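Side-chain contacts in Obg-like ATPase 1 (Schizosaccharomyces pombe, PDB 1NI3), which hydrolyses ATP, and GTP with lower efficiency, and negatively regulates the G2/M transition of the cell cycle: residues Trp14-Asn19 with Thr223-Ile228; Leu87-Ile92 with Ala118-Val123; Glu190-Tyr195 with Asn217-Leu222. All coordinates share one frame; numbering follows the deposited sequence.

Contact 1 (Trp14-Asn19 with Thr223-Ile228); sequences WGRPGN and TAKPVI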
loop_
_atom_site.group_PDB
_atom_site.type_symbol
_atom_site.label_atom_id
_atom_site.label_comp_id
_atom_site.label_asym_id
_atom_site.label_seq_id
_atom_site.Cartn_x
_atom_site.Cartn_y
_atom_site.Cartn_z
ATOM N N TRP A 14 -10.373 -7.671 -1.404
ATOM C CA TRP A 14 -10.529 -7.166 -0.056
ATOM C C TRP A 14 -10.138 -5.693 0.053
ATOM O O TRP A 14 -9.159 -5.265 -0.544
ATOM C CB TRP A 14 -9.653 -8.040 0.840
ATOM C CG TRP A 14 -9.554 -7.635 2.235
ATOM C CD1 TRP A 14 -8.833 -6.605 2.734
ATOM C CD2 TRP A 14 -10.207 -8.256 3.347
ATOM N NE1 TRP A 14 -9.004 -6.529 4.092
ATOM C CE2 TRP A 14 -9.863 -7.524 4.495
ATOM C CE3 TRP A 14 -11.081 -9.346 3.478
ATOM C CZ2 TRP A 14 -10.329 -7.850 5.769
ATOM C CZ3 TRP A 14 -11.546 -9.677 4.741
ATOM C CH2 TRP A 14 -11.182 -8.918 5.871
ATOM N N GLY A 15 -10.903 -4.915 0.810
ATOM C CA GLY A 15 -10.573 -3.511 0.946
ATOM C C GLY A 15 -11.503 -2.564 0.214
ATOM O O GLY A 15 -12.548 -2.954 -0.308
ATOM N N ARG A 16 -11.112 -1.299 0.181
ATOM C CA ARG A 16 -11.904 -0.263 -0.455
ATOM C C ARG A 16 -11.890 -0.366 -1.994
ATOM O O ARG A 16 -10.879 -0.723 -2.598
ATOM C CB ARG A 16 -11.372 1.094 0.033
ATOM C CG ARG A 16 -11.988 2.330 -0.561
ATOM C CD ARG A 16 -12.289 3.371 0.530
ATOM N NE ARG A 16 -11.165 3.650 1.426
ATOM C CZ ARG A 16 -11.288 4.335 2.567
ATOM N NH1 ARG A 16 -12.475 4.801 2.940
ATOM N NH2 ARG A 16 -10.235 4.563 3.343
ATOM N N PRO A 17 -13.039 -0.105 -2.638
ATOM C CA PRO A 17 -13.209 -0.148 -4.097
ATOM C C PRO A 17 -12.439 0.949 -4.811
ATOM O O PRO A 17 -12.280 2.052 -4.273
ATOM C CB PRO A 17 -14.712 0.049 -4.281
ATOM C CG PRO A 17 -15.277 -0.556 -3.049
ATOM C CD PRO A 17 -14.351 -0.028 -1.978
ATOM N N GLY A 18 -11.961 0.646 -6.019
ATOM C CA GLY A 18 -11.259 1.651 -6.799
ATOM C C GLY A 18 -9.798 1.449 -7.148
ATOM O O GLY A 18 -9.231 0.377 -6.942
ATOM N N ASN A 19 -9.192 2.507 -7.688
ATOM C CA ASN A 19 -7.794 2.474 -8.086
ATOM C C ASN A 19 -6.960 3.423 -7.252
ATOM O O ASN A 19 -5.850 3.077 -6.862
ATOM C CB ASN A 19 -7.631 2.843 -9.560
ATOM C CG ASN A 19 -8.504 2.005 -10.476
ATOM O OD1 ASN A 19 -8.380 0.778 -10.540
ATOM N ND2 ASN A 19 -9.402 2.670 -11.191
ATOM N N THR A 223 -8.232 -2.644 11.444
ATOM C CA THR A 223 -7.603 -3.957 11.414
ATOM C C THR A 223 -7.857 -4.764 10.119
ATOM O O THR A 223 -7.507 -5.950 10.035
ATOM C CB THR A 223 -8.068 -4.743 12.672
ATOM O OG1 THR A 223 -7.038 -5.628 13.109
ATOM C CG2 THR A 223 -9.342 -5.521 12.399
ATOM N N ALA A 224 -8.447 -4.108 9.118
ATOM C CA ALA A 224 -8.716 -4.718 7.827
ATOM C C ALA A 224 -7.596 -4.379 6.851
ATOM O O ALA A 224 -7.258 -5.172 5.996
ATOM C CB ALA A 224 -10.049 -4.215 7.283
ATOM N N LYS A 225 -7.019 -3.197 7.003
ATOM C CA LYS A 225 -5.954 -2.735 6.115
ATOM C C LYS A 225 -4.668 -3.546 6.211
ATOM O O LYS A 225 -4.210 -3.878 7.310
ATOM C CB LYS A 225 -5.618 -1.273 6.407
ATOM C CG LYS A 225 -6.837 -0.401 6.640
ATOM C CD LYS A 225 -6.438 1.026 6.976
ATOM C CE LYS A 225 -7.654 1.845 7.355
ATOM N NZ LYS A 225 -8.641 1.919 6.247
ATOM N N PRO A 226 -4.061 -3.890 5.063
ATOM C CA PRO A 226 -2.827 -4.660 5.225
ATOM C C PRO A 226 -1.746 -3.779 5.848
ATOM O O PRO A 226 -1.806 -2.547 5.771
ATOM C CB PRO A 226 -2.495 -5.100 3.803
ATOM C CG PRO A 226 -3.124 -4.037 2.954
ATOM C CD PRO A 226 -4.435 -3.790 3.644
ATOM N N VAL A 227 -0.765 -4.413 6.475
ATOM C CA VAL A 227 0.301 -3.673 7.131
ATOM C C VAL A 227 1.673 -4.138 6.664
ATOM O O VAL A 227 1.912 -5.326 6.466
ATOM C CB VAL A 227 0.216 -3.830 8.660
ATOM C CG1 VAL A 227 1.284 -2.980 9.334
ATOM C CG2 VAL A 227 -1.172 -3.440 9.144
ATOM N N ILE A 228 2.580 -3.190 6.490
ATOM C CA ILE A 228 3.930 -3.502 6.050
ATOM C C ILE A 228 4.887 -2.949 7.089
ATOM O O ILE A 228 4.960 -1.730 7.277
ATOM C CB ILE A 228 4.225 -2.857 4.686
ATOM C CG1 ILE A 228 3.257 -3.401 3.624
ATOM C CG2 ILE A 228 5.669 -3.110 4.314
ATOM C CD1 ILE A 228 3.266 -2.614 2.313
#
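The indole N-H of Trp14 donates to the backbone carbonyl of Ala224, with NE1 2.9 Å from O and an N-H...O angle of 157°. This bond ties the loop that precedes strand 22-27 of the P-loop GTPase fold to the approach of another strand of the same sheet, 227-232. The oxygen meets the indole at its edge, tilted modestly from the ring plane, whereas the donor lies well above the plane of the carbonyl, 39° out of it, and so is not placed on a lone pair. With CG anti to the backbone N (chi1 174°), the indole is thrown across to the other segment, and its benzo ring reaches Ala224 as well: CZ2 of Trp14 packs on CB of Ala224 at 3.9 Å. Putting an alanine here would take away both the N-H and the ring, and would probably leave the Ala224 carbonyl without this donor and its methyl facing a gap. A second meeting is of like charges. Arg16 and Lys225 both turn toward the carbonyl oxygens of Arg114 and Val116, past the end of helix 107-113; Lys225 bonds Val116 well and Arg114 weakly, and Arg16 the reverse. Asp117, in a salt bridge with Arg16 NE, would probably offset part of this positive charge. NZ of Lys225 lies obliquely to the Arg16 guanidinium, 4.2 Å from NH2 of Arg16.

Contact 2 (Leu87-Ile92 with Ala118-Val123); sequences LTVFDI and AIYQVV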
loop_
_atom_site.group_PDB
_atom_site.type_symbol
_atom_site.label_atom_id
_atom_site.label_comp_id
_atom_site.label_asym_id
_atom_site.label_seq_id
_atom_site.Cartn_x
_atom_site.Cartn_y
_atom_site.Cartn_z
ATOM N N LEU A 87 2.612 5.718 -6.104
ATOM C CA LEU A 87 2.063 5.190 -4.850
ATOM C C LEU A 87 1.934 6.388 -3.914
ATOM O O LEU A 87 2.910 7.104 -3.657
ATOM C CB LEU A 87 2.990 4.166 -4.171
ATOM C CG LEU A 87 2.526 3.801 -2.744
ATOM C CD1 LEU A 87 1.212 3.045 -2.820
ATOM C CD2 LEU A 87 3.564 2.970 -2.021
ATOM N N THR A 88 0.727 6.614 -3.422
ATOM C CA THR A 88 0.477 7.717 -2.509
ATOM C C THR A 88 0.893 7.299 -1.086
ATOM O O THR A 88 0.564 6.204 -0.615
ATOM C CB THR A 88 -1.010 8.110 -2.550
ATOM O OG1 THR A 88 -1.347 8.486 -3.891
ATOM C CG2 THR A 88 -1.291 9.280 -1.616
ATOM N N VAL A 89 1.644 8.159 -0.410
ATOM C CA VAL A 89 2.091 7.861 0.940
ATOM C C VAL A 89 1.797 9.047 1.852
ATOM O O VAL A 89 2.294 10.149 1.628
ATOM C CB VAL A 89 3.605 7.539 0.943
ATOM C CG1 VAL A 89 4.058 7.107 2.335
ATOM C CG2 VAL A 89 3.907 6.468 -0.078
ATOM N N PHE A 90 0.984 8.810 2.879
ATOM C CA PHE A 90 0.616 9.867 3.814
ATOM C C PHE A 90 1.360 9.885 5.133
ATOM O O PHE A 90 1.599 8.841 5.765
ATOM C CB PHE A 90 -0.881 9.849 4.097
ATOM C CG PHE A 90 -1.679 10.667 3.125
ATOM C CD1 PHE A 90 -2.555 10.060 2.238
ATOM C CD2 PHE A 90 -1.527 12.053 3.067
ATOM C CE1 PHE A 90 -3.262 10.816 1.307
ATOM C CE2 PHE A 90 -2.235 12.816 2.134
ATOM C CZ PHE A 90 -3.101 12.202 1.256
ATOM N N ASP A 91 1.724 11.101 5.531
ATOM C CA ASP A 91 2.426 11.347 6.778
ATOM C C ASP A 91 1.392 11.592 7.880
ATOM O O ASP A 91 1.155 12.718 8.301
ATOM C CB ASP A 91 3.340 12.557 6.620
ATOM C CG ASP A 91 3.990 12.955 7.916
ATOM O OD1 ASP A 91 4.346 12.042 8.695
ATOM O OD2 ASP A 91 4.156 14.173 8.153
ATOM N N ILE A 92 0.780 10.504 8.332
ATOM C CA ILE A 92 -0.229 10.538 9.378
ATOM C C ILE A 92 0.180 11.479 10.516
ATOM O O ILE A 92 -0.583 12.373 10.892
ATOM C CB ILE A 92 -0.464 9.124 9.942
ATOM C CG1 ILE A 92 -0.724 8.158 8.785
ATOM C CG2 ILE A 92 -1.637 9.149 10.918
ATOM C CD1 ILE A 92 -1.913 8.537 7.933
ATOM N N ALA A 118 -3.517 1.102 3.267
ATOM C CA ALA A 118 -2.385 0.235 3.582
ATOM C C ALA A 118 -1.458 0.966 4.549
ATOM O O ALA A 118 -1.039 2.097 4.293
ATOM C CB ALA A 118 -1.653 -0.141 2.308
ATOM N N ILE A 119 -1.138 0.296 5.647
ATOM C CA ILE A 119 -0.291 0.854 6.683
ATOM C C ILE A 119 1.186 0.486 6.609
ATOM O O ILE A 119 1.557 -0.670 6.383
ATOM C CB ILE A 119 -0.812 0.440 8.083
ATOM C CG1 ILE A 119 -2.014 1.284 8.464
ATOM C CG2 ILE A 119 0.270 0.600 9.133
ATOM C CD1 ILE A 119 -2.499 1.020 9.826
ATOM N N TYR A 120 2.019 1.498 6.799
ATOM C CA TYR A 120 3.457 1.327 6.814
ATOM C C TYR A 120 3.841 1.502 8.276
ATOM O O TYR A 120 3.974 2.628 8.744
ATOM C CB TYR A 120 4.116 2.418 5.990
ATOM C CG TYR A 120 4.270 2.063 4.532
ATOM C CD1 TYR A 120 4.946 0.918 4.161
ATOM C CD2 TYR A 120 3.800 2.904 3.526
ATOM C CE1 TYR A 120 5.166 0.612 2.834
ATOM C CE2 TYR A 120 4.015 2.617 2.186
ATOM C CZ TYR A 120 4.703 1.464 1.849
ATOM O OH TYR A 120 4.959 1.153 0.540
ATOM N N GLN A 121 4.021 0.403 8.999
ATOM C CA GLN A 121 4.353 0.463 10.423
ATOM C C GLN A 121 5.834 0.466 10.720
ATOM O O GLN A 121 6.498 -0.561 10.621
ATOM C CB GLN A 121 3.690 -0.703 11.161
ATOM C CG GLN A 121 3.893 -0.706 12.670
ATOM C CD GLN A 121 2.729 -1.360 13.387
ATOM O OE1 GLN A 121 2.883 -1.956 14.455
ATOM N NE2 GLN A 121 1.546 -1.242 12.800
ATOM N N VAL A 122 6.337 1.629 11.116
ATOM C CA VAL A 122 7.749 1.783 11.431
ATOM C C VAL A 122 8.167 1.234 12.804
ATOM O O VAL A 122 7.878 1.840 13.838
ATOM C CB VAL A 122 8.155 3.247 11.390
ATOM C CG1 VAL A 122 9.636 3.367 11.636
ATOM C CG2 VAL A 122 7.760 3.844 10.056
ATOM N N VAL A 123 8.872 0.105 12.809
ATOM C CA VAL A 123 9.340 -0.508 14.053
ATOM C C VAL A 123 10.744 0.003 14.392
ATOM O O VAL A 123 11.635 0.015 13.539
ATOM C CB VAL A 123 9.378 -2.056 13.941
ATOM C CG1 VAL A 123 9.830 -2.668 15.257
ATOM C CG2 VAL A 123 8.001 -2.585 13.564
#
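Leu87 and Tyr120 reach toward each other from opposite directions across strand 22-27, which lies between strands 81-90 and 118-124 in the sheet of the P-loop GTPase fold and pairs in parallel with both. The spacing bears this out: the nearest CA atoms, those of Val89 and Tyr120, are 8.9 Å apart, too far for direct strand pairing, and the segments share no hydrogen bond. Side chains alone make the contact. In Leu87, CG is anti to the backbone N (chi1 170°), and a chi2 of 67° brings the CD2 branch forward to the edge of the tyrosine, near the ring plane. There CD2 of Leu87 lies 3.4 Å from OH and 4.2 Å from CE2 of Tyr120. Tyr120 itself is turned the other way, CG anti to its carbonyl carbon (chi1 -89°), and the ring extends over Thr23 of the middle strand. Val89 adds a looser touch: its CG1 comes obliquely to CD2 of Tyr120 at 4.4 Å. Ile228, of strand 227-232, also packs on the ring. The hydroxyl is hydrogen-bonded to the carbonyl of Ile297 in helix 294-304, so this buried polar atom has a partner even though its neighbour across the sheet is a methyl. The chemistry of Tyr120 is therefore divided: its ring packs against apolar side chains of the sheet, while the OH ties strand 118-124 to the helix covering that face.

Contact 3 (Glu190-Tyr195 with Asn217-Leu222); sequences EKVYQY and NSLYLL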
loop_
_atom_site.group_PDB
_atom_site.type_symbol
_atom_site.label_atom_id
_atom_site.label_comp_id
_atom_site.label_asym_id
_atom_site.label_seq_id
_atom_site.Cartn_x
_atom_site.Cartn_y
_atom_site.Cartn_z
ATOM N N GLU A 190 -21.444 -10.575 14.294
ATOM C CA GLU A 190 -21.196 -11.238 15.563
ATOM C C GLU A 190 -19.841 -11.941 15.518
ATOM O O GLU A 190 -19.035 -11.813 16.440
ATOM C CB GLU A 190 -22.297 -12.259 15.833
ATOM C CG GLU A 190 -22.563 -12.540 17.306
ATOM C CD GLU A 190 -23.087 -11.320 18.035
ATOM O OE1 GLU A 190 -22.281 -10.627 18.700
ATOM O OE2 GLU A 190 -24.306 -11.050 17.933
ATOM N N LYS A 191 -19.602 -12.691 14.444
ATOM C CA LYS A 191 -18.339 -13.402 14.266
ATOM C C LYS A 191 -17.189 -12.406 14.175
ATOM O O LYS A 191 -16.121 -12.637 14.731
ATOM C CB LYS A 191 -18.371 -14.250 12.987
ATOM C CG LYS A 191 -19.209 -15.520 13.064
ATOM C CD LYS A 191 -19.211 -16.267 11.720
ATOM C CE LYS A 191 -17.801 -16.612 11.244
ATOM N NZ LYS A 191 -17.802 -17.146 9.854
ATOM N N VAL A 192 -17.414 -11.306 13.456
ATOM C CA VAL A 192 -16.397 -10.263 13.299
ATOM C C VAL A 192 -15.964 -9.801 14.689
ATOM O O VAL A 192 -14.772 -9.605 14.941
ATOM C CB VAL A 192 -16.948 -9.053 12.538
ATOM C CG1 VAL A 192 -15.929 -7.940 12.532
ATOM C CG2 VAL A 192 -17.295 -9.465 11.123
ATOM N N TYR A 193 -16.937 -9.622 15.580
ATOM C CA TYR A 193 -16.662 -9.193 16.940
ATOM C C TYR A 193 -15.930 -10.333 17.626
ATOM O O TYR A 193 -14.830 -10.157 18.153
ATOM C CB TYR A 193 -17.963 -8.909 17.676
ATOM C CG TYR A 193 -17.747 -8.236 19.009
ATOM C CD1 TYR A 193 -17.581 -6.854 19.099
ATOM C CD2 TYR A 193 -17.683 -8.984 20.179
ATOM C CE1 TYR A 193 -17.362 -6.232 20.329
ATOM C CE2 TYR A 193 -17.463 -8.383 21.412
ATOM C CZ TYR A 193 -17.303 -7.007 21.482
ATOM O OH TYR A 193 -17.092 -6.419 22.706
ATOM N N GLN A 194 -16.563 -11.500 17.619
ATOM C CA GLN A 194 -15.992 -12.715 18.196
ATOM C C GLN A 194 -14.495 -12.767 17.896
ATOM O O GLN A 194 -13.683 -12.949 18.795
ATOM C CB GLN A 194 -16.670 -13.937 17.567
ATOM C CG GLN A 194 -17.745 -14.606 18.413
ATOM C CD GLN A 194 -17.167 -15.671 19.328
ATOM O OE1 GLN A 194 -16.594 -16.662 18.862
ATOM N NE2 GLN A 194 -17.312 -15.477 20.635
ATOM N N TYR A 195 -14.148 -12.608 16.619
ATOM C CA TYR A 195 -12.756 -12.656 16.174
ATOM C C TYR A 195 -11.940 -11.568 16.853
ATOM O O TYR A 195 -10.987 -11.854 17.572
ATOM C CB TYR A 195 -12.671 -12.477 14.643
ATOM C CG TYR A 195 -11.409 -13.030 13.990
ATOM C CD1 TYR A 195 -11.368 -14.339 13.503
ATOM C CD2 TYR A 195 -10.247 -12.252 13.879
ATOM C CE1 TYR A 195 -10.202 -14.864 12.926
ATOM C CE2 TYR A 195 -9.078 -12.769 13.298
ATOM C CZ TYR A 195 -9.065 -14.075 12.830
ATOM O OH TYR A 195 -7.910 -14.604 12.291
ATOM N N ASN A 217 -15.948 -5.137 4.680
ATOM C CA ASN A 217 -15.531 -3.908 3.986
ATOM C C ASN A 217 -16.412 -2.700 4.291
ATOM O O ASN A 217 -15.941 -1.555 4.323
ATOM C CB ASN A 217 -15.495 -4.118 2.476
ATOM C CG ASN A 217 -14.355 -4.981 2.052
ATOM O OD1 ASN A 217 -13.244 -4.867 2.572
ATOM N ND2 ASN A 217 -14.602 -5.835 1.074
ATOM N N SER A 218 -17.697 -2.950 4.494
ATOM C CA SER A 218 -18.617 -1.868 4.793
ATOM C C SER A 218 -18.321 -1.293 6.169
ATOM O O SER A 218 -18.869 -0.259 6.534
ATOM C CB SER A 218 -20.050 -2.370 4.793
ATOM O OG SER A 218 -20.240 -3.283 5.878
ATOM N N LEU A 219 -17.460 -1.945 6.940
ATOM C CA LEU A 219 -17.158 -1.429 8.268
ATOM C C LEU A 219 -15.873 -0.612 8.334
ATOM O O LEU A 219 -15.548 -0.029 9.372
ATOM C CB LEU A 219 -17.069 -2.572 9.273
ATOM C CG LEU A 219 -18.277 -3.503 9.349
ATOM C CD1 LEU A 219 -18.003 -4.580 10.376
ATOM C CD2 LEU A 219 -19.520 -2.713 9.704
ATOM N N TYR A 220 -15.148 -0.579 7.223
ATOM C CA TYR A 220 -13.891 0.157 7.130
ATOM C C TYR A 220 -13.027 0.006 8.384
ATOM O O TYR A 220 -12.472 0.982 8.904
ATOM C CB TYR A 220 -14.188 1.634 6.847
ATOM C CG TYR A 220 -15.088 1.808 5.656
ATOM C CD1 TYR A 220 -16.447 1.562 5.757
ATOM C CD2 TYR A 220 -14.566 2.121 4.395
ATOM C CE1 TYR A 220 -17.264 1.616 4.643
ATOM C CE2 TYR A 220 -15.383 2.173 3.271
ATOM C CZ TYR A 220 -16.735 1.917 3.405
ATOM O OH TYR A 220 -17.557 1.959 2.304
ATOM N N LEU A 221 -12.899 -1.230 8.855
ATOM C CA LEU A 221 -12.121 -1.502 10.062
ATOM C C LEU A 221 -10.641 -1.170 9.908
ATOM O O LEU A 221 -10.059 -1.346 8.844
ATOM C CB LEU A 221 -12.272 -2.972 10.459
ATOM C CG LEU A 221 -13.708 -3.437 10.701
ATOM C CD1 LEU A 221 -13.725 -4.904 11.079
ATOM C CD2 LEU A 221 -14.327 -2.595 11.798
ATOM N N LEU A 222 -10.045 -0.683 10.985
ATOM C CA LEU A 222 -8.638 -0.339 10.986
ATOM C C LEU A 222 -7.830 -1.602 10.730
ATOM O O LEU A 222 -6.907 -1.643 9.910
ATOM C CB LEU A 222 -8.247 0.236 12.347
ATOM C CG LEU A 222 -8.425 1.743 12.509
ATOM C CD1 LEU A 222 -8.568 2.099 13.972
ATOM C CD2 LEU A 222 -7.236 2.459 11.884
#
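Val192 belongs to a regular turn of helix 179-199, marked by the bonds Gln194 N to Glu190 O (2.8 Å) and Tyr195 N to Lys191 O (2.7 Å), and it faces Leu219 and Leu221 in the irregular chain that follows helix 210-217. There a type I beta turn runs from Asn217 to Tyr220, closed by Tyr220 N on Asn217 O at 3.2 Å. Tyr220 then leaves helical angles with a positive phi of 41°, and Leu221 takes up an extended conformation. The backbones stay well apart: the nearest CA pair, Val192 and Leu219, is separated by 10.2 Å. Both leucines hold CG anti to the carbonyl carbon and CD1 anti to CA (chi2 near 180°), which stretches each toward the helix. Val192 answers with one branch, CG1, set anti to its backbone N. CG1 of Val192 meets CD1 of Leu221 tip to tip at 4.0 Å; CD1 of Leu219 lies farther from that same CG1 of Val192, at 4.5 Å. Ile216, on helix 210-217, touches both Val192 and Leu221, and Ile203 also packs against the valine. The connection into strand 227-232 is thus joined to a long helix that, with helix 140-168, probably forms the helical insertion known in the YchF family. With methyl groups alone meeting and no hydrogen bond between the segments, the contact's hold probably rests on burial of apolar surface rather than on directional bonds.

From the N terminus, the chain enters contact 1 with its first segment, 14-19, and returns to it only at 223-228, some 200 residues later. Within that long excursion contact 2 closes a short loop from strand 81-90 to strand 118-124, and contact 3 closes another from helix 179-199 to the turn after helix 210-217. These two follow in series, neither crossing the other nor touching it. Contact 1 meets both: Ile228 pairs with Ile119 and Gln121 through probable backbone bonds between neighbouring strands, and Asn217 OD1 accepts a probable bond from Gly15 N. Together they tie the N-terminal loop, the central sheet and the helical region.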